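Local structure of putative branched-chain amino acid transport system substrate-binding protein (Rhodopseudomonas palustris, 3TX6) at residues A[299-304]-A[310-315]. The protein binds 4-hydroxyphenylpyruvate in its ligand pocket and probably delivers such aromatic acids from the periplasm to an ABC transporter. Sequence-based numbering, arbitrary orientation.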
ATOM      1  N   PRO A 299      14.420 -18.453   5.955  1.00 16.11           N
ATOM      2  CA  PRO A 299      15.621 -19.269   6.292  1.00 16.32           C
ATOM      3  C   PRO A 299      16.022 -19.184   7.765  1.00 17.58           C
ATOM      4  O   PRO A 299      16.470 -20.164   8.326  1.00 19.23           O
ATOM      5  CB  PRO A 299      16.712 -18.724   5.346  1.00 17.12           C
ATOM      6  CG  PRO A 299      15.919 -18.160   4.181  1.00 16.32           C
ATOM      7  CD  PRO A 299      14.659 -17.571   4.796  1.00 16.77           C
ATOM      8  N   VAL A 300      15.805 -18.031   8.399  1.00 15.30           N
ATOM      9  CA  VAL A 300      16.066 -17.890   9.820  1.00 15.95           C
ATOM     10  C   VAL A 300      15.171 -18.843  10.639  1.00 14.52           C
ATOM     11  O   VAL A 300      15.679 -19.621  11.486  1.00 16.57           O
ATOM     12  CB  VAL A 300      15.909 -16.431  10.300  1.00 17.69           C
ATOM     13  CG1 VAL A 300      16.082 -16.324  11.825  1.00 18.25           C
ATOM     14  CG2 VAL A 300      16.873 -15.514   9.570  1.00 20.43           C
ATOM     15  N   ALA A 301      13.884 -18.822  10.328  1.00 15.54           N
ATOM     16  CA  ALA A 301      12.922 -19.678  10.986  1.00 13.08           C
ATOM     17  C   ALA A 301      13.271 -21.164  10.751  1.00 14.52           C
ATOM     18  O   ALA A 301      13.174 -21.993  11.680  1.00 16.68           O
ATOM     19  CB  ALA A 301      11.480 -19.334  10.542  1.00 15.15           C
ATOM     20  N   LEU A 302      13.689 -21.508   9.536  1.00 15.42           N
ATOM     21  CA  LEU A 302      14.012 -22.899   9.185  1.00 16.22           C
ATOM     22  C   LEU A 302      15.215 -23.482   9.989  1.00 15.91           C
ATOM     23  O   LEU A 302      15.354 -24.685  10.132  1.00 17.53           O
ATOM     24  CB  LEU A 302      14.294 -23.043   7.686  1.00 17.14           C
ATOM     25  CG  LEU A 302      13.100 -23.019   6.720  1.00 15.31           C
ATOM     26  CD1 LEU A 302      13.537 -22.890   5.238  1.00 20.33           C
ATOM     27  CD2 LEU A 302      12.198 -24.216   6.922  1.00 18.71           C
ATOM     28  N   LYS A 303      16.060 -22.611  10.524  1.00 15.57           N
ATOM     29  CA  LYS A 303      17.165 -23.042  11.335  1.00 15.66           C
ATOM     30  C   LYS A 303      16.726 -23.763  12.570  1.00 15.90           C
ATOM     31  O   LYS A 303      17.449 -24.683  13.005  1.00 20.60           O
ATOM     32  CB  LYS A 303      18.123 -21.910  11.725  1.00 17.10           C
ATOM     33  CG  LYS A 303      18.892 -21.337  10.573  1.00 20.42           C
ATOM     34  CD  LYS A 303      19.800 -20.187  11.027  1.00 27.02           C
ATOM     35  CE  LYS A 303      20.634 -19.647   9.874  1.00 37.31           C
ATOM     36  NZ  LYS A 303      21.524 -18.571  10.350  1.00 38.81           N
ATOM     37  N   THR A 304      15.589 -23.335  13.144  1.00 16.40           N
ATOM     38  CA  THR A 304      15.185 -23.751  14.487  1.00 17.52           C
ATOM     39  C   THR A 304      13.773 -24.356  14.591  1.00 16.90           C
ATOM     40  O   THR A 304      13.364 -24.798  15.656  1.00 19.00           O
ATOM     41  CB  THR A 304      15.278 -22.582  15.463  1.00 19.49           C
ATOM     42  OG1 THR A 304      14.351 -21.564  15.076  1.00 21.59           O
ATOM     43  CG2 THR A 304      16.730 -22.024  15.533  1.00 21.26           C
ATOM     44  N   GLN A 310       3.498 -24.338  15.188  1.00 18.96           N
ATOM     45  CA  GLN A 310       3.468 -23.070  15.904  1.00 16.86           C
ATOM     46  C   GLN A 310       4.873 -22.506  16.123  1.00 17.43           C
ATOM     47  O   GLN A 310       5.045 -21.293  16.111  1.00 18.46           O
ATOM     48  CB  GLN A 310       2.671 -23.124  17.230  1.00 19.42           C
ATOM     49  CG  GLN A 310       2.380 -21.722  17.817  1.00 23.02           C
ATOM     50  CD  GLN A 310       1.577 -20.800  16.871  1.00 25.22           C
ATOM     51  OE1 GLN A 310       0.665 -21.256  16.168  1.00 31.75           O
ATOM     52  NE2 GLN A 310       1.897 -19.503  16.871  1.00 19.54           N
ATOM     53  N   GLU A 311       5.827 -23.386  16.406  1.00 18.23           N
ATOM     54  CA  GLU A 311       7.214 -22.971  16.612  1.00 18.39           C
ATOM     55  C   GLU A 311       7.762 -22.216  15.387  1.00 17.32           C
ATOM     56  O   GLU A 311       8.501 -21.251  15.533  1.00 16.32           O
ATOM     57  CB  GLU A 311       8.094 -24.166  16.958  1.00 21.66           C
ATOM     58  CG  GLU A 311       7.759 -24.758  18.307  1.00 27.39           C
ATOM     59  CD  GLU A 311       6.770 -25.927  18.266  1.00 35.62           C
ATOM     60  OE1 GLU A 311       5.798 -25.978  17.475  1.00 28.16           O
ATOM     61  OE2 GLU A 311       6.992 -26.846  19.057  1.00 49.82           O
ATOM     62  N   PHE A 312       7.352 -22.648  14.198  1.00 17.23           N
ATOM     63  CA  PHE A 312       7.753 -21.968  12.957  1.00 16.84           C
ATOM     64  C   PHE A 312       7.117 -20.590  12.825  1.00 15.36           C
ATOM     65  O   PHE A 312       7.789 -19.610  12.510  1.00 15.62           O
ATOM     66  CB  PHE A 312       7.411 -22.831  11.780  1.00 16.44           C
ATOM     67  CG  PHE A 312       8.011 -22.386  10.469  1.00 15.42           C
ATOM     68  CD1 PHE A 312       9.369 -22.498  10.186  1.00 18.71           C
ATOM     69  CD2 PHE A 312       7.187 -21.852   9.491  1.00 15.00           C
ATOM     70  CE1 PHE A 312       9.847 -22.063   8.956  1.00 18.35           C
ATOM     71  CE2 PHE A 312       7.656 -21.482   8.277  1.00 20.06           C
ATOM     72  CZ  PHE A 312       8.977 -21.598   8.007  1.00 17.39           C
ATOM     73  N   ARG A 313       5.834 -20.506  13.131  0.50 14.39           N
ATOM     74  CA  ARG A 313       5.145 -19.230  13.122  0.50 13.97           C
ATOM     75  C   ARG A 313       5.787 -18.253  14.115  0.50 13.99           C
ATOM     76  O   ARG A 313       6.016 -17.075  13.788  0.50 14.65           O
ATOM     77  CB  ARG A 313       3.651 -19.442  13.384  0.50 14.36           C
ATOM     78  CG  ARG A 313       2.963 -20.219  12.261  0.50 15.92           C
ATOM     79  CD  ARG A 313       1.444 -20.213  12.394  0.50 19.42           C
ATOM     80  NE  ARG A 313       0.956 -20.975  13.543  0.50 25.47           N
ATOM     81  CZ  ARG A 313       0.683 -22.278  13.511  0.50 23.59           C
ATOM     82  NH1 ARG A 313       0.825 -22.940  12.399  0.50 26.38           N
ATOM     83  NH2 ARG A 313       0.228 -22.902  14.578  0.50 26.48           N
ATOM     84  N   GLU A 314       6.117 -18.746  15.304  1.00 14.67           N
ATOM     85  CA  GLU A 314       6.780 -17.930  16.292  1.00 15.39           C
ATOM     86  C   GLU A 314       8.173 -17.497  15.814  1.00 15.31           C
ATOM     87  O   GLU A 314       8.566 -16.361  16.010  1.00 16.21           O
ATOM     88  CB  GLU A 314       6.837 -18.685  17.625  1.00 16.64           C
ATOM     89  CG  GLU A 314       7.612 -17.984  18.713  1.00 19.77           C
ATOM     90  CD  GLU A 314       6.921 -16.753  19.266  1.00 18.50           C
ATOM     91  OE1 GLU A 314       5.785 -16.429  18.880  1.00 20.19           O
ATOM     92  OE2 GLU A 314       7.523 -16.125  20.161  1.00 25.34           O
ATOM     93  N   ALA A 315       8.913 -18.394  15.183  1.00 14.39           N
ATOM     94  CA  ALA A 315      10.272 -18.077  14.707  1.00 14.37           C
ATOM     95  C   ALA A 315      10.203 -17.048  13.569  1.00 15.69           C
ATOM     96  O   ALA A 315      11.077 -16.186  13.475  1.00 15.77           O
ATOM     97  CB  ALA A 315      11.027 -19.328  14.268  1.00 16.38           C
TER
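Phe-312 lays the CE1 corner of its ring against the methyl of Ala-301, with CE1 3.6 Å from Ala-301 CB. The two residues belong to an alpha-alpha hairpin of the periplasmic binding protein fold. A five-residue link joins helix 282-304 to helix 310-322, which runs back beside it. The segment axes come within 8.7 Å and lie at 140°, closer to antiparallel than to perpendicular. CG of Phe-312 is anti to the backbone N (chi1 -168°), which swings the ring across to the first helix. Leu-302 meets the same ring corner obliquely, its CD2 3.8 Å from Phe-312 CE1. Pro-307 of the connecting loop also touches Leu-302, and Asp-71 touches Phe-312. With an alanine here instead of Phe-312, Ala-301 and Leu-302 would probably lose their aromatic partner and a gap would open between the helices. No hydrogen bond crosses between the segments; the main contacts are between apolar side chains, with Thr-304 OG1 at the margin, 4.1 Å from Ala-315 CB. Thr-309 OG1 accepts a hydrogen bond from the backbone N of Phe-312. Small residues allow the close approach: the CA atoms of Ala-301 and Ala-315 are 4.8 Å apart. Their methyls meet directly, CB of Ala-301 lying 3.8 Å from CB of Ala-315.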